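Local coordinates for RagA protein (Porphyromonas gingivalis, PDB 6SLN), which is a TonB-dependent receptor of the outer membrane that probably imports a substrate through its plugged beta-barrel, at residues R358-E361 and W362-V365; Q166-L169 and D170-A173; T149-L152 and G153-S156. One frame throughout, in Å; residues are numbered along the deposited sequence.

The three contacts follow one another along the chain; none encloses or crosses another. Interaction 3 comes first: residues 149-156 fold back on themselves in the plug, in the loop between strands 143-146 and 159-162. Interaction 2 follows at 166-173, still in the plug, where the chain leaves the short strand 165-166 and starts helix 169-173; its centre lies about 20 Å from that of interaction 3. Much later, interaction 1 turns the chain between barrel strands 345-360 and 363-377, its centre about 30 Å from that of interaction 2. Interactions 3 and 2 shape two bends of the plug that lie against the barrel, whereas interaction 1 closes a hairpin of the barrel itself.

Interaction 1 of 3, residues R358-E361 and W362-V365; sequences RINE and WLKV
The backbone N-H of Ile-359 binds the carbonyl oxygen of Leu-363, with N and O 3.1 Å apart, and this is the strongest of the hydrogen bonds between the two segments, though bent to 138° at the hydrogen. Just before it in the chain, Arg-358 faces Lys-364 as an antiparallel non-hydrogen-bonded pair. Beyond it Asn-360 to Leu-363 form a type I turn, whose closing bond from Leu-363 N to Asn-360 O is long and weak at 3.4 Å.

The Asn-360 side chain folds into this turn. Its CG sits between the backbone N and the carbonyl carbon (chi1 41°), which brings OD1 back to the turn backbone, where it accepts a weak bond from Trp-362 N. The same oxygen lies 3.2 Å above the plane of the Trp-362 indole, offset toward the rim, with amide and ring inclined by only 26°. Leu-363 CB lies over the same ring.

On the opposite face of the sheet from Asn-360 and Leu-363, Lys-364 CB packs over a face of the Arg-358 guanidinium, 3.3 Å from NH2. The two cationic chains meet at about a right angle, and the lysine NZ continues to a salt bridge with Glu-356. Ile-359 CD1 meets Val-365 CG2 at 3.4 Å.

Tyr-327, Ile-219 and Val-948 of the second subunit pack against Ile-359, Leu-363 and Trp-362 respectively, so the hairpin end belongs to the subunit interface. The turn is thus closed by weak bonds, with the asparagine amide lying over the indole, while the salt bridge of Lys-364 to Glu-356 probably eases the closeness of the like charges of Arg-358 and Lys-364.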
loop_
_atom_site.group_PDB
_atom_site.type_symbol
_atom_site.label_atom_id
_atom_site.label_comp_id
_atom_site.label_asym_id
_atom_site.label_seq_id
_atom_site.Cartn_x
_atom_site.Cartn_y
_atom_site.Cartn_z
ATOM N N ARG A 358 -42.324 0.110 15.697
ATOM C CA ARG A 358 -42.758 0.425 17.054
ATOM C C ARG A 358 -42.753 -0.877 17.852
ATOM O O ARG A 358 -43.577 -1.764 17.616
ATOM C CB ARG A 358 -44.137 1.083 17.061
ATOM C CG ARG A 358 -44.599 1.499 18.438
ATOM C CD ARG A 358 -45.497 2.718 18.402
ATOM N NE ARG A 358 -44.808 3.901 17.882
ATOM C CZ ARG A 358 -43.965 4.668 18.577
ATOM N NH1 ARG A 358 -43.685 4.389 19.849
ATOM N NH2 ARG A 358 -43.402 5.724 17.989
ATOM N N ILE A 359 -41.812 -0.989 18.786
ATOM C CA ILE A 359 -41.654 -2.214 19.560
ATOM C C ILE A 359 -42.686 -2.279 20.671
ATOM O O ILE A 359 -43.400 -3.279 20.820
ATOM C CB ILE A 359 -40.225 -2.300 20.115
ATOM C CG1 ILE A 359 -39.237 -2.529 18.979
ATOM C CG2 ILE A 359 -40.117 -3.395 21.127
ATOM C CD1 ILE A 359 -38.799 -1.267 18.317
ATOM N N ASN A 360 -42.784 -1.217 21.466
ATOM C CA ASN A 360 -43.818 -1.116 22.486
ATOM C C ASN A 360 -44.342 0.311 22.478
ATOM O O ASN A 360 -43.967 1.128 21.631
ATOM C CB ASN A 360 -43.294 -1.549 23.865
ATOM C CG ASN A 360 -41.896 -1.060 24.139
ATOM O OD1 ASN A 360 -41.596 0.115 23.949
ATOM N ND2 ASN A 360 -41.028 -1.961 24.604
ATOM N N GLU A 361 -45.216 0.613 23.434
ATOM C CA GLU A 361 -45.845 1.924 23.472
ATOM C C GLU A 361 -44.826 3.057 23.577
ATOM O O GLU A 361 -45.075 4.154 23.064
ATOM C CB GLU A 361 -46.838 1.978 24.632
ATOM C CG GLU A 361 -47.810 0.812 24.647
ATOM C CD GLU A 361 -48.891 0.965 25.702
ATOM O OE1 GLU A 361 -49.634 -0.014 25.947
ATOM O OE2 GLU A 361 -48.996 2.066 26.288
ATOM N N TRP A 362 -43.668 2.818 24.199
ATOM C CA TRP A 362 -42.726 3.894 24.496
ATOM C C TRP A 362 -41.462 3.887 23.640
ATOM O O TRP A 362 -40.629 4.792 23.785
ATOM C CB TRP A 362 -42.337 3.857 25.980
ATOM C CG TRP A 362 -41.818 2.529 26.470
ATOM C CD1 TRP A 362 -42.546 1.524 27.047
ATOM C CD2 TRP A 362 -40.452 2.074 26.458
ATOM N NE1 TRP A 362 -41.723 0.470 27.379
ATOM C CE2 TRP A 362 -40.435 0.784 27.029
ATOM C CE3 TRP A 362 -39.247 2.631 26.012
ATOM C CZ2 TRP A 362 -39.262 0.043 27.163
ATOM C CZ3 TRP A 362 -38.087 1.896 26.146
ATOM C CH2 TRP A 362 -38.101 0.615 26.716
ATOM N N LEU A 363 -41.289 2.915 22.751
ATOM C CA LEU A 363 -40.047 2.817 21.994
ATOM C C LEU A 363 -40.341 2.530 20.529
ATOM O O LEU A 363 -41.165 1.671 20.204
ATOM C CB LEU A 363 -39.123 1.717 22.562
ATOM C CG LEU A 363 -37.890 1.339 21.730
ATOM C CD1 LEU A 363 -36.901 2.507 21.669
ATOM C CD2 LEU A 363 -37.216 0.077 22.250
ATOM N N LYS A 364 -39.646 3.246 19.651
ATOM C CA LYS A 364 -39.684 2.996 18.217
ATOM C C LYS A 364 -38.254 3.054 17.707
ATOM O O LYS A 364 -37.542 4.016 18.008
ATOM C CB LYS A 364 -40.565 4.038 17.508
ATOM C CG LYS A 364 -40.669 3.881 15.999
ATOM C CD LYS A 364 -40.684 5.234 15.292
ATOM C CE LYS A 364 -42.056 5.564 14.699
ATOM N NZ LYS A 364 -41.950 6.551 13.586
ATOM N N VAL A 365 -37.817 2.032 16.964
ATOM C CA VAL A 365 -36.451 1.989 16.447
ATOM C C VAL A 365 -36.470 1.869 14.916
ATOM O O VAL A 365 -37.516 1.652 14.297
ATOM C CB VAL A 365 -35.624 0.849 17.067
ATOM C CG1 VAL A 365 -35.770 0.840 18.570
ATOM C CG2 VAL A 365 -36.028 -0.490 16.465
#

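Interaction 2 of 3, residues Q166-L169 and D170-A173; sequences QTSL and DVVA
The backbone turns from an extended course at Thr-167 into helix 169-173, and the first helical bonds run from Val-172 N to Ser-168 O and from Ala-173 N to Leu-169 O, both 2.9 Å. Ser-168 is the N-cap. Its OG accepts from Val-171 N at 2.8 Å in a nearly straight bond of 166°, so the serine supplies an acceptor to an amide in the first turn that has no earlier helical carbonyl to use.

Apolar branches close up beside this cap. The methyl CG2 of Thr-167 reaches both Val-171 CG1 and Val-172 CG2, each at 3.5 Å, the Thr-167 and Val-171 side chains crossing at about a right angle. CG2 is anti to the backbone N, which directs this methyl at the helix, while OG1 of Thr-167 bonds Met-165 O. Leu-169 lies one turn back from Val-172, and its CD2 meets Val-172 CB at 3.8 Å.

Thr-167, Leu-169 and Val-172 also touch strand 159-162 of the plug; Thr-167 and Val-171 touch barrel strand 456-475, and Val-171 also strand 435-450, which places this short helix between the plug sheet and the barrel wall.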
loop_
_atom_site.group_PDB
_atom_site.type_symbol
_atom_site.label_atom_id
_atom_site.label_comp_id
_atom_site.label_asym_id
_atom_site.label_seq_id
_atom_site.Cartn_x
_atom_site.Cartn_y
_atom_site.Cartn_z
ATOM N N GLN A 166 -24.897 13.630 7.757
ATOM C CA GLN A 166 -23.981 14.318 6.866
ATOM C C GLN A 166 -23.312 13.310 5.950
ATOM O O GLN A 166 -22.561 12.443 6.408
ATOM C CB GLN A 166 -22.927 15.078 7.674
ATOM C CG GLN A 166 -23.437 16.268 8.431
ATOM C CD GLN A 166 -22.308 17.164 8.879
ATOM O OE1 GLN A 166 -21.215 17.147 8.292
ATOM N NE2 GLN A 166 -22.555 17.956 9.924
ATOM N N THR A 167 -23.598 13.418 4.658
ATOM C CA THR A 167 -23.065 12.516 3.652
ATOM C C THR A 167 -22.285 13.308 2.615
ATOM O O THR A 167 -22.724 14.381 2.186
ATOM C CB THR A 167 -24.192 11.747 2.977
ATOM O OG1 THR A 167 -24.936 11.018 3.963
ATOM C CG2 THR A 167 -23.640 10.793 1.939
ATOM N N SER A 168 -21.125 12.783 2.220
ATOM C CA SER A 168 -20.401 13.360 1.090
ATOM C C SER A 168 -21.220 13.206 -0.183
ATOM O O SER A 168 -22.055 12.308 -0.299
ATOM C CB SER A 168 -19.045 12.681 0.896
ATOM O OG SER A 168 -19.141 11.601 -0.021
ATOM N N LEU A 169 -20.975 14.089 -1.151
ATOM C CA LEU A 169 -21.700 13.952 -2.409
ATOM C C LEU A 169 -21.248 12.711 -3.165
ATOM O O LEU A 169 -22.058 12.085 -3.856
ATOM C CB LEU A 169 -21.547 15.208 -3.283
ATOM C CG LEU A 169 -22.805 16.093 -3.370
ATOM C CD1 LEU A 169 -22.830 17.006 -4.597
ATOM C CD2 LEU A 169 -24.103 15.280 -3.298
ATOM N N ASP A 170 -19.974 12.326 -3.038
ATOM C CA ASP A 170 -19.529 11.076 -3.650
ATOM C C ASP A 170 -20.290 9.887 -3.073
ATOM O O ASP A 170 -20.723 8.992 -3.814
ATOM C CB ASP A 170 -18.021 10.888 -3.457
ATOM C CG ASP A 170 -17.198 11.978 -4.125
ATOM O OD1 ASP A 170 -17.535 12.374 -5.265
ATOM O OD2 ASP A 170 -16.212 12.435 -3.506
ATOM N N VAL A 171 -20.472 9.865 -1.751
ATOM C CA VAL A 171 -21.215 8.769 -1.140
ATOM C C VAL A 171 -22.680 8.858 -1.562
ATOM O O VAL A 171 -23.374 7.839 -1.658
ATOM C CB VAL A 171 -21.020 8.798 0.399
ATOM C CG1 VAL A 171 -21.964 7.846 1.112
ATOM C CG2 VAL A 171 -19.569 8.464 0.783
ATOM N N VAL A 172 -23.165 10.066 -1.857
ATOM C CA VAL A 172 -24.528 10.216 -2.363
ATOM C C VAL A 172 -24.652 9.601 -3.754
ATOM O O VAL A 172 -25.663 8.968 -4.067
ATOM C CB VAL A 172 -24.954 11.696 -2.360
ATOM C CG1 VAL A 172 -26.248 11.863 -3.140
ATOM C CG2 VAL A 172 -25.139 12.189 -0.952
ATOM N N ALA A 173 -23.625 9.766 -4.603
ATOM C CA ALA A 173 -23.603 9.094 -5.904
ATOM C C ALA A 173 -23.605 7.561 -5.798
ATOM O O ALA A 173 -24.062 6.886 -6.730
ATOM C CB ALA A 173 -22.381 9.543 -6.707
#

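Interaction 3 of 3, residues T149-L152 and G153-S156; sequences TGSL and GASS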
loop_
_atom_site.group_PDB
_atom_site.type_symbol
_atom_site.label_atom_id
_atom_site.label_comp_id
_atom_site.label_asym_id
_atom_site.label_seq_id
_atom_site.Cartn_x
_atom_site.Cartn_y
_atom_site.Cartn_z
ATOM N N THR A 149 -22.609 32.954 -3.646
ATOM C CA THR A 149 -21.377 32.476 -3.027
ATOM C C THR A 149 -21.202 33.221 -1.718
ATOM O O THR A 149 -21.118 34.452 -1.713
ATOM C CB THR A 149 -20.159 32.715 -3.919
ATOM O OG1 THR A 149 -20.365 32.104 -5.195
ATOM C CG2 THR A 149 -18.912 32.114 -3.297
ATOM N N GLY A 150 -21.159 32.490 -0.616
ATOM C CA GLY A 150 -21.037 33.187 0.645
ATOM C C GLY A 150 -19.626 33.522 1.075
ATOM O O GLY A 150 -19.450 34.111 2.148
ATOM N N SER A 151 -18.602 33.174 0.291
ATOM C CA SER A 151 -17.251 33.342 0.806
ATOM C C SER A 151 -16.252 33.314 -0.336
ATOM O O SER A 151 -16.438 32.605 -1.322
ATOM C CB SER A 151 -16.911 32.262 1.839
ATOM O OG SER A 151 -15.509 32.128 2.034
ATOM N N LEU A 152 -15.188 34.096 -0.190
ATOM C CA LEU A 152 -14.091 34.093 -1.148
ATOM C C LEU A 152 -13.063 32.988 -0.881
ATOM O O LEU A 152 -12.026 32.948 -1.553
ATOM C CB LEU A 152 -13.403 35.461 -1.144
ATOM C CG LEU A 152 -14.306 36.663 -1.375
ATOM C CD1 LEU A 152 -13.433 37.875 -1.574
ATOM C CD2 LEU A 152 -15.177 36.447 -2.585
ATOM N N GLY A 153 -13.320 32.093 0.077
ATOM C CA GLY A 153 -12.379 31.038 0.424
ATOM C C GLY A 153 -13.046 29.742 0.840
ATOM O O GLY A 153 -12.996 28.739 0.117
ATOM N N ALA A 154 -13.669 29.754 2.013
ATOM C CA ALA A 154 -14.443 28.615 2.477
ATOM C C ALA A 154 -15.432 28.180 1.402
ATOM O O ALA A 154 -16.006 29.007 0.688
ATOM C CB ALA A 154 -15.182 28.973 3.771
ATOM N N SER A 155 -15.601 26.869 1.269
ATOM C CA SER A 155 -16.556 26.334 0.317
ATOM C C SER A 155 -17.946 26.917 0.528
ATOM O O SER A 155 -18.342 27.259 1.648
ATOM C CB SER A 155 -16.631 24.823 0.442
ATOM O OG SER A 155 -17.921 24.392 0.062
ATOM N N SER A 156 -18.693 27.020 -0.576
ATOM C CA SER A 156 -20.093 27.431 -0.571
ATOM C C SER A 156 -21.033 26.254 -0.751
ATOM O O SER A 156 -22.244 26.451 -0.906
ATOM C CB SER A 156 -20.361 28.485 -1.654
ATOM O OG SER A 156 -19.353 29.488 -1.650
#
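Ser-151 carries the contact with Gly-153 and Ala-154, and its short side chain can be followed outward. Ser-151 CB lies within the bend, 3.6 Å from Ala-154 O. From there OG extends on the far side from its own backbone N (chi1 161°), which turns the hydroxyl toward the chain ahead. At the tip, Ser-151 OG accepts from Gly-153 N at 2.9 Å, in a bond that opens to 161° at the hydrogen. Ala-154 N lies at a similar distance, 3.0 Å from the same oxygen of Ser-151, and Ala-154 CB rests 3.6 Å from Ser-151 OG. Besides the bond from Gly-153 N, the hydroxyl is hydrogen-bonded to the carboxylate of Glu-678, so that a barrel residue helps to fix its rotation, while the Leu-152 side chain leads off from the bend and packs against Met-710 and Ile-712 of strand 696-715.

The outer ends of the segment also approach each other. Ser-156 CB is directed back toward the earlier residues, and its OG comes close to the methyl CG2 of Thr-149. Here the CA atoms of Thr-149 and Ser-156 are 5.8 Å apart. The hydroxyl of Thr-149 is engaged elsewhere, by Glu-145, and the backbone is held to the barrel by further polar bonds: Thr-149 O to Asn-734, Gly-150 O to Thr-707, and Ser-155 O to Asn-641.

A serine hydroxyl accepting from the amide two residues on defines an ST turn, here set in an irregular loop of the TonB-dependent receptor plug that lies against the inner side of the beta-barrel.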